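Local coordinates for DynF (Micromonospora chersina, PDB 6UBL), which is of unknown function but, as a beta-barrel protein of the dynemicin pathway that holds palmitic acid inside, probably binds an elongated hydrophobic biosynthetic intermediate or product, at residues Y82-E87 against D107-G112. Numbering follows the deposited sequence.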
ATOM      1  N   TYR A  82     -17.935  -4.079  -4.132  1.00 21.70           N
ATOM      2  CA  TYR A  82     -16.946  -4.095  -3.064  1.00 22.80           C
ATOM      3  C   TYR A  82     -16.681  -5.538  -2.668  1.00 22.92           C
ATOM      4  O   TYR A  82     -17.590  -6.368  -2.660  1.00 23.63           O
ATOM      5  CB  TYR A  82     -17.471  -3.289  -1.878  1.00 22.58           C
ATOM      6  CG  TYR A  82     -17.524  -1.827  -2.248  1.00 22.94           C
ATOM      7  CD1 TYR A  82     -16.416  -1.014  -2.088  1.00 23.23           C
ATOM      8  CD2 TYR A  82     -18.661  -1.285  -2.836  1.00 22.64           C
ATOM      9  CE1 TYR A  82     -16.439   0.311  -2.460  1.00 23.72           C
ATOM     10  CE2 TYR A  82     -18.700   0.043  -3.218  1.00 24.00           C
ATOM     11  CZ  TYR A  82     -17.580   0.835  -3.019  1.00 25.55           C
ATOM     12  OH  TYR A  82     -17.602   2.161  -3.393  1.00 28.19           O
ATOM     13  N   THR A  83     -15.430  -5.847  -2.368  1.00 21.99           N
ATOM     14  CA  THR A  83     -15.012  -7.221  -2.143  1.00 22.32           C
ATOM     15  C   THR A  83     -14.242  -7.316  -0.836  1.00 21.78           C
ATOM     16  O   THR A  83     -13.627  -6.350  -0.389  1.00 24.02           O
ATOM     17  CB  THR A  83     -14.107  -7.709  -3.283  1.00 22.36           C
ATOM     18  OG1 THR A  83     -12.940  -6.884  -3.338  1.00 21.75           O
ATOM     19  CG2 THR A  83     -14.827  -7.648  -4.627  1.00 22.51           C
ATOM     20  N   ASN A  84     -14.303  -8.486  -0.208  1.00 20.75           N
ATOM     21  CA  ASN A  84     -13.373  -8.838   0.853  1.00 21.95           C
ATOM     22  C   ASN A  84     -12.780 -10.197   0.500  1.00 23.77           C
ATOM     23  O   ASN A  84     -13.508 -11.107   0.098  1.00 22.96           O
ATOM     24  CB  ASN A  84     -14.020  -9.012   2.236  1.00 20.74           C
ATOM     25  CG  ASN A  84     -14.486  -7.715   2.900  1.00 22.18           C
ATOM     26  OD1 ASN A  84     -15.147  -7.775   3.943  1.00 23.94           O
ATOM     27  ND2 ASN A  84     -14.138  -6.558   2.341  1.00 22.49           N
ATOM     28  N   LEU A  85     -11.477 -10.355   0.703  1.00 21.98           N
ATOM     29  CA  LEU A  85     -10.819 -11.652   0.596  1.00 21.40           C
ATOM     30  C   LEU A  85     -10.927 -12.296   1.974  1.00 23.85           C
ATOM     31  O   LEU A  85     -10.333 -11.811   2.937  1.00 24.75           O
ATOM     32  CB  LEU A  85      -9.366 -11.459   0.172  1.00 23.53           C
ATOM     33  CG  LEU A  85      -8.455 -12.671   0.096  1.00 27.77           C
ATOM     34  CD1 LEU A  85      -9.030 -13.719  -0.834  1.00 29.48           C
ATOM     35  CD2 LEU A  85      -7.062 -12.241  -0.363  1.00 25.81           C
ATOM     36  N   ILE A  86     -11.716 -13.367   2.079  1.00 23.34           N
ATOM     37  CA  ILE A  86     -12.054 -13.930   3.385  1.00 22.95           C
ATOM     38  C   ILE A  86     -11.305 -15.212   3.735  1.00 24.05           C
ATOM     39  O   ILE A  86     -11.280 -15.595   4.920  1.00 25.83           O
ATOM     40  CB  ILE A  86     -13.571 -14.135   3.581  1.00 23.77           C
ATOM     41  CG1 ILE A  86     -14.124 -15.206   2.630  1.00 24.48           C
ATOM     42  CG2 ILE A  86     -14.325 -12.830   3.389  1.00 28.21           C
ATOM     43  CD1 ILE A  86     -15.607 -15.521   2.870  1.00 25.62           C
ATOM     44  N   GLU A  87     -10.698 -15.878   2.757  1.00 23.41           N
ATOM     45  CA  GLU A  87      -9.919 -17.070   3.048  1.00 22.93           C
ATOM     46  C   GLU A  87      -9.034 -17.329   1.838  1.00 23.44           C
ATOM     47  O   GLU A  87      -9.423 -17.029   0.703  1.00 24.58           O
ATOM     48  CB  GLU A  87     -10.819 -18.298   3.281  1.00 25.75           C
ATOM     49  CG  GLU A  87     -10.109 -19.450   3.989  1.00 28.22           C
ATOM     50  CD  GLU A  87     -11.031 -20.609   4.314  1.00 29.19           C
ATOM     51  OE1 GLU A  87     -12.180 -20.614   3.833  1.00 29.52           O
ATOM     52  OE2 GLU A  87     -10.614 -21.510   5.081  1.00 31.09           O
ATOM     53  N   ASP A 107      -5.695 -10.876  11.717  1.00 27.21           N
ATOM     54  CA  ASP A 107      -5.795  -9.566  12.345  1.00 26.88           C
ATOM     55  C   ASP A 107      -6.181  -8.474  11.359  1.00 25.16           C
ATOM     56  O   ASP A 107      -6.442  -7.342  11.787  1.00 28.27           O
ATOM     57  CB  ASP A 107      -4.453  -9.142  12.946  1.00 30.48           C
ATOM     58  CG  ASP A 107      -4.027  -9.990  14.124  1.00 36.91           C
ATOM     59  OD1 ASP A 107      -4.896 -10.504  14.848  1.00 38.87           O
ATOM     60  OD2 ASP A 107      -2.798 -10.091  14.351  1.00 37.15           O
ATOM     61  N   CYS A 108      -6.199  -8.779  10.063  1.00 25.61           N
ATOM     62  CA  CYS A 108      -6.350  -7.789   9.009  1.00 26.10           C
ATOM     63  C   CYS A 108      -7.577  -8.096   8.163  1.00 26.70           C
ATOM     64  O   CYS A 108      -7.846  -9.263   7.847  1.00 31.27           O
ATOM     65  CB  CYS A 108      -5.177  -7.885   8.024  1.00 28.88           C
ATOM     66  SG  CYS A 108      -3.567  -7.610   8.713  1.00 33.05           S
ATOM     67  N   LEU A 109      -8.318  -7.063   7.783  1.00 23.02           N
ATOM     68  CA  LEU A 109      -9.353  -7.205   6.764  1.00 22.49           C
ATOM     69  C   LEU A 109      -8.729  -6.935   5.393  1.00 23.85           C
ATOM     70  O   LEU A 109      -8.304  -5.806   5.105  1.00 23.87           O
ATOM     71  CB  LEU A 109     -10.525  -6.251   7.001  1.00 24.05           C
ATOM     72  CG  LEU A 109     -11.552  -6.359   5.860  1.00 29.49           C
ATOM     73  CD1 LEU A 109     -12.266  -7.716   5.903  1.00 33.19           C
ATOM     74  CD2 LEU A 109     -12.565  -5.227   5.873  1.00 32.54           C
ATOM     75  N   SER A 110      -8.682  -7.962   4.544  1.00 21.09           N
ATOM     76  CA  SER A 110      -8.255  -7.813   3.155  1.00 21.14           C
ATOM     77  C   SER A 110      -9.475  -7.449   2.316  1.00 21.69           C
ATOM     78  O   SER A 110     -10.481  -8.165   2.339  1.00 21.04           O
ATOM     79  CB  SER A 110      -7.619  -9.110   2.653  1.00 23.56           C
ATOM     80  OG  SER A 110      -6.394  -9.373   3.325  1.00 24.08           O
ATOM     81  N   ALA A 111      -9.403  -6.318   1.613  1.00 21.56           N
ATOM     82  CA  ALA A 111     -10.582  -5.718   1.005  1.00 20.58           C
ATOM     83  C   ALA A 111     -10.216  -5.019  -0.296  1.00 21.37           C
ATOM     84  O   ALA A 111      -9.095  -4.541  -0.472  1.00 20.27           O
ATOM     85  CB  ALA A 111     -11.258  -4.749   1.977  1.00 23.07           C
ATOM     86  N   GLY A 112     -11.193  -4.931  -1.189  1.00 21.92           N
ATOM     87  CA  GLY A 112     -10.962  -4.360  -2.492  1.00 21.19           C
ATOM     88  C   GLY A 112     -12.251  -3.905  -3.133  1.00 23.68           C
ATOM     89  O   GLY A 112     -13.307  -3.848  -2.496  1.00 20.80           O
TER
HETATM   90  O   HOH W   1      -9.925 -10.549   5.382  1.00 24.50           O
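Thr83 and Gly112 form an antiparallel hydrogen-bonded pair: Thr83 N donates to Gly112 O (2.9 Å) and Gly112 N returns the bond to Thr83 O (2.9 Å), both nearly straight. Further along, Leu85 N reaches Ser110 O at a more bent 146°. Past this point the strands diverge, and a water lies between them, 2.8 Å from Leu85 O and 3.0 Å from Ser110 N, whose proton it accepts.

Asn84 suits the outer face because its amide serves several partners. Its ND2 donates to Thr83 O (2.8 Å), approaching from the opposite face of that carbonyl to Gly112 N, and also bonds Arg11 O; OD1 accepts from Val13 N. The amide thus ties the N-terminal segment over the pair of strands, which belong to the wall of a beta-barrel whose interior holds palmitic acid.

Packing differs on the two faces. Outside, Leu109 crosses Asn84 at about a right angle, its CD1 lying 3.5 Å from Asn84 OD1, while the small Ala111 leaves its CB beside ND2. Inside, the CB atoms of Leu85 and Ser110 meet at 3.8 Å. Leu85 extends CG anti to its backbone N (chi1 176°), which places its side chain beside the palmitic acid and against Met133 and Val135, whereas the short Ser110 turns OG to Gly136 N. With no side chain on Gly112, Thr83 OG1 settles against its backbone, 3.1 Å from Gly112 C, a contact that is not a hydrogen bond.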